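Local coordinates for 23S rRNA (guanine(2535)-N(1))-methyltransferase (Streptomyces viridochromogenes, PDB 1O9G), which methylates N1 of guanine-2535 in 23S ribosomal RNA, using S-adenosyl-L-methionine, and thereby confers resistance to the orthosomycin antibiotic avilamycin, at residues D12-S24 with E126-L138. The protein carries 3 engineered substitutions. Numbering follows the deposited sequence.
Sequences DSSDLACGVVLHS and EAAQAARRLRERL
Asp15 forms salt bridges with two arginines one helical turn apart. Arg133 grips its carboxylate side-on, NE donating to OD2 and NH2 to OD1 (each 2.9 Å), both meeting the syn side from somewhat out of the carboxylate plane, though each oxygen lies in the guanidinium plane; the two flat groups are 24° apart. Arg137 NH2 reaches the anti side of the same Asp15 OD2, also at 2.9 Å, its guanidinium nearly coplanar with the carboxylate. Each arginine chain bends at its third torsion (-70° in Arg133, -71° in Arg137), which brings its guanidinium back over a carbonyl of its own helix, Gln129 O and Arg133 O respectively. A water oxygen 3.1 Å from Asp15 OD2 donates to it and accepts a weak bond from Arg137 NH1. This salt-bridge network joins a loop ahead of helix 33-45 to helix 122-140, one of three helices that follow one another in the chain between strands 77-84 and 147-151, neighbours in the Rossmann-like methyltransferase sheet. Beside the charges, Val21 CG2 presses on Ala130 CB (3.6 Å), while Val20 CG1 lies against Ala127 CB. Leu134 sends CD1 toward Val21 and the carbonyl of Asp15, and CD2 to Leu16 CD2 (3.7 Å). Farther out, Arg112 and Arg108 of helix 102-119 hydrogen-bond Val20 O and Val21 O.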
loop_
_atom_site.group_PDB
_atom_site.type_symbol
_atom_site.label_atom_id
_atom_site.label_comp_id
_atom_site.label_asym_id
_atom_site.label_seq_id
_atom_site.Cartn_x
_atom_site.Cartn_y
_atom_site.Cartn_z
ATOM N N ASP A 12 5.958 12.106 13.602
ATOM C CA ASP A 12 5.604 13.265 12.796
ATOM C C ASP A 12 5.431 12.788 11.355
ATOM O O ASP A 12 6.388 12.786 10.572
ATOM C CB ASP A 12 6.695 14.335 12.886
ATOM C CG ASP A 12 6.524 15.438 11.857
ATOM O OD1 ASP A 12 7.552 15.958 11.369
ATOM O OD2 ASP A 12 5.405 15.841 11.472
ATOM N N SER A 13 4.214 12.373 11.012
ATOM C CA SER A 13 3.927 11.865 9.667
ATOM C C SER A 13 3.243 12.921 8.797
ATOM O O SER A 13 2.570 12.585 7.817
ATOM C CB SER A 13 3.053 10.604 9.745
ATOM O OG SER A 13 1.687 10.933 9.924
ATOM N N SER A 14 3.434 14.189 9.148
ATOM C CA SER A 14 2.683 15.280 8.550
ATOM C C SER A 14 3.052 15.454 7.060
ATOM O O SER A 14 2.202 15.779 6.251
ATOM C CB SER A 14 2.826 16.574 9.377
ATOM O OG SER A 14 4.127 17.138 9.332
ATOM N N ASP A 15 4.306 15.206 6.693
ATOM C CA ASP A 15 4.719 15.400 5.312
ATOM C C ASP A 15 4.038 14.406 4.374
ATOM O O ASP A 15 3.903 14.688 3.190
ATOM C CB ASP A 15 6.224 15.239 5.120
ATOM C CG ASP A 15 7.014 16.343 5.761
ATOM O OD1 ASP A 15 6.418 17.338 6.251
ATOM O OD2 ASP A 15 8.256 16.280 5.849
ATOM N N LEU A 16 3.630 13.253 4.897
ATOM C CA LEU A 16 2.954 12.208 4.124
ATOM C C LEU A 16 1.425 12.303 4.173
ATOM O O LEU A 16 0.735 11.459 3.630
ATOM C CB LEU A 16 3.450 10.808 4.549
ATOM C CG LEU A 16 4.903 10.512 4.172
ATOM C CD1 LEU A 16 5.376 9.259 4.959
ATOM C CD2 LEU A 16 5.087 10.364 2.700
ATOM N N ALA A 17 0.897 13.345 4.793
ATOM C CA ALA A 17 -0.539 13.494 4.939
ATOM C C ALA A 17 -1.211 13.579 3.576
ATOM O O ALA A 17 -0.727 14.200 2.652
ATOM C CB ALA A 17 -0.885 14.730 5.748
ATOM N N CYS A 18 -2.371 12.974 3.457
ATOM C CA CYS A 18 -3.065 13.007 2.200
ATOM C C CYS A 18 -3.522 14.435 1.860
ATOM O O CYS A 18 -4.070 15.144 2.706
ATOM C CB CYS A 18 -4.208 12.036 2.270
ATOM S SG CYS A 18 -4.940 11.631 0.685
ATOM N N GLY A 19 -3.249 14.881 0.640
ATOM C CA GLY A 19 -3.623 16.203 0.180
ATOM C C GLY A 19 -2.592 17.307 0.393
ATOM O O GLY A 19 -2.856 18.483 0.110
ATOM N N VAL A 20 -1.429 16.948 0.914
ATOM C CA VAL A 20 -0.339 17.896 1.097
ATOM C C VAL A 20 0.615 17.699 -0.077
ATOM O O VAL A 20 0.567 18.458 -1.042
ATOM C CB VAL A 20 0.336 17.721 2.489
ATOM C CG1 VAL A 20 1.561 18.643 2.664
ATOM C CG2 VAL A 20 -0.684 17.943 3.577
ATOM N N VAL A 21 1.397 16.622 -0.068
ATOM C CA VAL A 21 2.219 16.245 -1.216
ATOM C C VAL A 21 1.515 15.106 -1.997
ATOM O O VAL A 21 1.233 15.201 -3.208
ATOM C CB VAL A 21 3.637 15.838 -0.796
ATOM C CG1 VAL A 21 4.514 15.493 -2.043
ATOM C CG2 VAL A 21 4.278 16.961 0.047
ATOM N N LEU A 22 1.262 14.016 -1.291
ATOM C CA LEU A 22 0.489 12.908 -1.815
ATOM C C LEU A 22 -0.925 13.362 -2.116
ATOM O O LEU A 22 -1.461 14.293 -1.500
ATOM C CB LEU A 22 0.552 11.708 -0.869
ATOM C CG LEU A 22 1.855 10.921 -0.911
ATOM C CD1 LEU A 22 3.096 11.694 -0.497
ATOM C CD2 LEU A 22 1.777 9.607 -0.079
ATOM N N HIS A 23 -1.520 12.689 -3.079
ATOM C CA HIS A 23 -2.763 13.120 -3.701
ATOM C C HIS A 23 -3.972 12.454 -3.090
ATOM O O HIS A 23 -3.959 11.244 -2.853
ATOM C CB HIS A 23 -2.725 12.804 -5.186
ATOM C CG HIS A 23 -1.710 13.603 -5.927
ATOM N ND1 HIS A 23 -0.476 13.120 -6.293
ATOM C CD2 HIS A 23 -1.750 14.884 -6.345
ATOM C CE1 HIS A 23 0.187 14.069 -6.936
ATOM N NE2 HIS A 23 -0.568 15.139 -6.988
ATOM N N SER A 24 -4.987 13.297 -2.830
ATOM C CA SER A 24 -6.280 12.898 -2.272
ATOM C C SER A 24 -7.314 12.732 -3.378
ATOM O O SER A 24 -7.194 13.312 -4.446
ATOM C CB SER A 24 -6.767 13.951 -1.244
ATOM O OG SER A 24 -6.820 15.246 -1.815
ATOM N N GLU A 126 3.601 25.270 2.888
ATOM C CA GLU A 126 3.731 24.141 3.815
ATOM C C GLU A 126 3.890 22.855 2.980
ATOM O O GLU A 126 4.756 22.025 3.272
ATOM C CB GLU A 126 2.529 24.039 4.767
ATOM C CG GLU A 126 2.469 25.105 5.874
ATOM C CD GLU A 126 1.231 24.993 6.783
ATOM O OE1 GLU A 126 0.088 25.214 6.315
ATOM O OE2 GLU A 126 1.385 24.691 7.971
ATOM N N ALA A 127 3.124 22.728 1.902
ATOM C CA ALA A 127 3.191 21.547 1.065
ATOM C C ALA A 127 4.476 21.514 0.235
ATOM O O ALA A 127 5.056 20.455 0.031
ATOM C CB ALA A 127 1.980 21.456 0.161
ATOM N N ALA A 128 4.909 22.654 -0.294
ATOM C CA ALA A 128 6.141 22.697 -1.082
ATOM C C ALA A 128 7.319 22.254 -0.233
ATOM O O ALA A 128 8.112 21.460 -0.703
ATOM C CB ALA A 128 6.373 24.080 -1.662
ATOM N N GLN A 129 7.426 22.735 1.006
ATOM C CA GLN A 129 8.509 22.337 1.905
ATOM C C GLN A 129 8.427 20.851 2.275
ATOM O O GLN A 129 9.456 20.200 2.412
ATOM C CB GLN A 129 8.569 23.240 3.159
ATOM C CG GLN A 129 7.410 23.161 4.211
ATOM C CD GLN A 129 7.523 24.196 5.336
ATOM O OE1 GLN A 129 6.885 25.251 5.278
ATOM N NE2 GLN A 129 8.332 23.902 6.359
ATOM N N ALA A 130 7.222 20.321 2.436
ATOM C CA ALA A 130 7.050 18.892 2.701
ATOM C C ALA A 130 7.594 18.076 1.513
ATOM O O ALA A 130 8.247 17.048 1.690
ATOM C CB ALA A 130 5.588 18.554 2.982
ATOM N N ALA A 131 7.337 18.537 0.296
ATOM C CA ALA A 131 7.808 17.818 -0.905
ATOM C C ALA A 131 9.326 17.852 -0.976
ATOM O O ALA A 131 9.934 16.859 -1.355
ATOM C CB ALA A 131 7.209 18.415 -2.165
ATOM N N ARG A 132 9.928 18.989 -0.616
ATOM C CA ARG A 132 11.375 19.121 -0.568
ATOM C C ARG A 132 11.955 18.134 0.447
ATOM O O ARG A 132 12.909 17.434 0.128
ATOM C CB ARG A 132 11.792 20.547 -0.202
ATOM C CG ARG A 132 13.272 20.691 0.099
ATOM C CD ARG A 132 13.664 22.080 0.604
ATOM N NE ARG A 132 12.966 22.466 1.844
ATOM C CZ ARG A 132 13.242 21.968 3.058
ATOM N NH1 ARG A 132 14.180 21.034 3.224
ATOM N NH2 ARG A 132 12.565 22.391 4.123
ATOM N N ARG A 133 11.392 18.067 1.647
ATOM C CA ARG A 133 11.894 17.158 2.673
ATOM C C ARG A 133 11.765 15.689 2.246
ATOM O O ARG A 133 12.705 14.882 2.443
ATOM C CB ARG A 133 11.220 17.369 4.017
ATOM C CG ARG A 133 11.587 18.670 4.725
ATOM C CD ARG A 133 11.074 18.704 6.131
ATOM N NE ARG A 133 9.619 18.824 6.153
ATOM C CZ ARG A 133 8.943 19.966 6.200
ATOM N NH1 ARG A 133 9.554 21.137 6.305
ATOM N NH2 ARG A 133 7.622 19.945 6.176
ATOM N N LEU A 134 10.648 15.349 1.636
ATOM C CA LEU A 134 10.438 13.978 1.165
ATOM C C LEU A 134 11.468 13.637 0.096
ATOM O O LEU A 134 11.948 12.506 0.059
ATOM C CB LEU A 134 8.994 13.757 0.647
ATOM C CG LEU A 134 7.903 13.758 1.707
ATOM C CD1 LEU A 134 6.535 13.752 1.005
ATOM C CD2 LEU A 134 8.057 12.571 2.637
ATOM N N ARG A 135 11.742 14.561 -0.814
ATOM C CA ARG A 135 12.766 14.362 -1.845
ATOM C C ARG A 135 14.147 14.153 -1.237
ATOM O O ARG A 135 14.879 13.272 -1.672
ATOM C CB ARG A 135 12.812 15.495 -2.855
ATOM C CG ARG A 135 13.860 15.329 -3.941
ATOM C CD ARG A 135 13.883 16.398 -5.019
ATOM N NE ARG A 135 13.614 17.730 -4.506
ATOM C CZ ARG A 135 14.453 18.471 -3.810
ATOM N NH1 ARG A 135 15.687 18.054 -3.558
ATOM N NH2 ARG A 135 14.053 19.670 -3.391
ATOM N N GLU A 136 14.502 14.952 -0.246
ATOM C CA GLU A 136 15.794 14.820 0.406
ATOM C C GLU A 136 15.938 13.451 1.088
ATOM O O GLU A 136 16.990 12.821 0.972
ATOM C CB GLU A 136 16.052 15.978 1.381
ATOM C CG GLU A 136 16.138 17.327 0.673
ATOM C CD GLU A 136 16.132 18.523 1.608
ATOM O OE1 GLU A 136 15.758 18.375 2.798
ATOM O OE2 GLU A 136 16.506 19.618 1.131
ATOM N N ARG A 137 14.901 12.984 1.769
ATOM C CA ARG A 137 14.908 11.655 2.370
ATOM C C ARG A 137 14.979 10.553 1.300
ATOM O O ARG A 137 15.787 9.635 1.436
ATOM C CB ARG A 137 13.709 11.445 3.323
ATOM C CG ARG A 137 13.844 12.205 4.623
ATOM C CD ARG A 137 12.850 11.849 5.732
ATOM N NE ARG A 137 11.469 12.284 5.485
ATOM C CZ ARG A 137 10.972 13.491 5.777
ATOM N NH1 ARG A 137 11.737 14.445 6.308
ATOM N NH2 ARG A 137 9.688 13.757 5.544
ATOM N N LEU A 138 14.217 10.690 0.228
ATOM C CA LEU A 138 14.200 9.694 -0.822
ATOM C C LEU A 138 15.589 9.549 -1.447
ATOM O O LEU A 138 16.085 8.441 -1.651
ATOM C CB LEU A 138 13.149 10.022 -1.887
ATOM C CG LEU A 138 13.051 9.130 -3.135
ATOM C CD1 LEU A 138 12.600 7.742 -2.723
ATOM C CD2 LEU A 138 12.100 9.706 -4.130
HETATM O O HOH W 1 10.007 15.854 8.410
#